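Local coordinates for tail spike protein gp49 (Pseudomonas phage LKA1, PDB 4RU4) that probably cleaves the O-specific polysaccharide of its Pseudomonas host as a tailspike lyase during virus entry, at residues B[167-172]-B[307-312]. Sequence-based numbering, arbitrary orientation.
Sequences AGEFCE and PVRNVR. With EDO (1,2-ethanediol), chain H.
Arg309 reaches across to the backbone of Gly168: its NH1 donates a hydrogen bond of 2.7 Å to Gly168 O, with an N-H...O angle of 152°. The carbonyl oxygen lies at the edge of the guanidinium, close to its plane, and NH1 in turn lies in the carbonyl plane. The arginine chain runs straight from CG to NE, and the final torsion then turns the guanidinium across that chain (chi4 89°), which brings its NH1/NH2 edge to the glycine. A water links the second nitrogen to the glycine amide, accepting from Arg309 NH2 at 2.9 Å and from Gly168 N at 3.0 Å, so that both polar groups of the glycine backbone are tied to one guanidinium. Pro307 CB lies 3.6 Å above one face of the Arg309 guanidinium, offset toward its rim, while Pro307 CD comes within 3.2 Å of Gly168 O; ring and arginine thus close on the same carbonyl. Glu169 puts CB 3.4 Å from Arg309 NH1, but its carboxylate turns to other partners: CG sits between backbone N and carbonyl carbon (chi1 55°), and the oxygens bond to Tyr191 OH and the backbone N of Tyr188 and Ala189. Its OE2 stays 4.5 Å from Arg309 NH1, well out of the guanidinium plane, so any attraction between them is probably general rather than directed. Arg309 NE forms a salt bridge with Glu336, which probably helps fix the rotation of the guanidinium. The buried contact joins strand 168-177, in the inserted Ig-like domain, to the short, weakly bonded strand about 308-309 on the flank of the right-handed parallel beta-helix characteristic of pectate-lyase-like tailspikes.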
# COMPACT_ATOMS: atom_id res chain seq x y z
N ALA B 167 0.01 -3.37 -31.16
CA ALA B 167 -1.25 -3.45 -30.42
C ALA B 167 -1.68 -4.89 -30.23
O ALA B 167 -1.29 -5.78 -30.98
CB ALA B 167 -2.36 -2.67 -31.16
N GLY B 168 -2.51 -5.11 -29.22
CA GLY B 168 -3.15 -6.40 -28.99
C GLY B 168 -3.26 -6.61 -27.49
O GLY B 168 -2.95 -5.69 -26.73
N GLU B 169 -3.69 -7.78 -27.05
CA GLU B 169 -3.72 -8.07 -25.61
C GLU B 169 -4.06 -9.54 -25.37
O GLU B 169 -4.45 -10.24 -26.30
CB GLU B 169 -4.77 -7.18 -24.89
CG GLU B 169 -6.18 -7.25 -25.44
CD GLU B 169 -7.05 -6.10 -24.91
OE1 GLU B 169 -7.55 -6.18 -23.76
OE2 GLU B 169 -7.19 -5.08 -25.65
N PHE B 170 -3.93 -9.98 -24.11
CA PHE B 170 -4.33 -11.33 -23.70
C PHE B 170 -5.76 -11.39 -23.18
O PHE B 170 -6.16 -10.58 -22.33
CB PHE B 170 -3.44 -11.82 -22.56
CG PHE B 170 -2.04 -12.18 -22.98
CD1 PHE B 170 -1.15 -11.19 -23.40
CD2 PHE B 170 -1.61 -13.50 -22.92
CE1 PHE B 170 0.16 -11.51 -23.73
CE2 PHE B 170 -0.28 -13.84 -23.26
CZ PHE B 170 0.60 -12.84 -23.67
N CYS B 171 -6.51 -12.39 -23.65
CA CYS B 171 -7.90 -12.57 -23.23
C CYS B 171 -8.08 -13.95 -22.61
O CYS B 171 -7.45 -14.91 -23.02
CB CYS B 171 -8.86 -12.45 -24.41
SG CYS B 171 -8.80 -10.91 -25.30
N GLU B 172 -8.94 -14.03 -21.60
CA GLU B 172 -9.16 -15.29 -20.88
C GLU B 172 -10.63 -15.69 -21.11
O GLU B 172 -11.54 -14.92 -20.81
CB GLU B 172 -8.84 -15.11 -19.40
CG GLU B 172 -8.87 -16.41 -18.59
CD GLU B 172 -8.51 -16.23 -17.12
OE1 GLU B 172 -7.73 -15.29 -16.75
OE2 GLU B 172 -9.01 -17.05 -16.31
N PRO B 307 1.20 -5.11 -25.94
CA PRO B 307 1.59 -4.27 -24.81
C PRO B 307 1.62 -5.03 -23.47
O PRO B 307 0.95 -6.04 -23.28
CB PRO B 307 0.48 -3.21 -24.77
CG PRO B 307 0.06 -3.09 -26.25
CD PRO B 307 0.04 -4.53 -26.66
N VAL B 308 2.40 -4.49 -22.55
CA VAL B 308 2.57 -5.11 -21.27
C VAL B 308 1.48 -4.54 -20.37
O VAL B 308 1.45 -3.31 -20.16
CB VAL B 308 3.95 -4.72 -20.71
CG1 VAL B 308 4.09 -5.20 -19.26
CG2 VAL B 308 5.05 -5.27 -21.61
N ARG B 309 0.61 -5.38 -19.82
CA ARG B 309 -0.54 -4.87 -19.05
C ARG B 309 -0.82 -5.61 -17.76
O ARG B 309 -0.70 -6.82 -17.71
CB ARG B 309 -1.81 -4.91 -19.91
CG ARG B 309 -1.78 -3.93 -21.10
CD ARG B 309 -3.20 -3.76 -21.61
NE ARG B 309 -3.34 -2.80 -22.72
CZ ARG B 309 -3.23 -3.11 -24.01
NH1 ARG B 309 -2.94 -4.36 -24.40
NH2 ARG B 309 -3.43 -2.17 -24.92
N ASN B 310 -1.27 -4.87 -16.74
CA ASN B 310 -1.61 -5.44 -15.42
C ASN B 310 -0.46 -6.26 -14.87
O ASN B 310 -0.66 -7.30 -14.26
CB ASN B 310 -2.92 -6.26 -15.41
CG ASN B 310 -3.41 -6.58 -13.98
OD1 ASN B 310 -3.29 -5.75 -13.07
ND2 ASN B 310 -3.90 -7.80 -13.77
N VAL B 311 0.76 -5.76 -15.08
CA VAL B 311 1.93 -6.39 -14.46
C VAL B 311 2.31 -5.53 -13.26
O VAL B 311 2.46 -4.30 -13.37
CB VAL B 311 3.11 -6.61 -15.46
CG1 VAL B 311 4.27 -7.32 -14.76
CG2 VAL B 311 2.63 -7.41 -16.70
N ARG B 312 2.41 -6.17 -12.10
CA ARG B 312 2.52 -5.46 -10.84
C ARG B 312 3.80 -5.87 -10.11
O ARG B 312 4.00 -7.04 -9.83
CB ARG B 312 1.28 -5.77 -9.98
CG ARG B 312 -0.01 -5.60 -10.75
CD ARG B 312 -0.29 -4.09 -11.00
NE ARG B 312 -1.54 -3.92 -11.73
CZ ARG B 312 -2.07 -2.73 -12.05
NH1 ARG B 312 -1.44 -1.61 -11.70
NH2 ARG B 312 -3.22 -2.66 -12.69
C1 EDO H . -8.77 -17.63 -13.02
O1 EDO H . -8.49 -16.37 -13.65
C2 EDO H . -7.63 -18.01 -12.09
O2 EDO H . -6.48 -18.33 -12.90
O HOH W 1 -3.70 -2.84 -27.73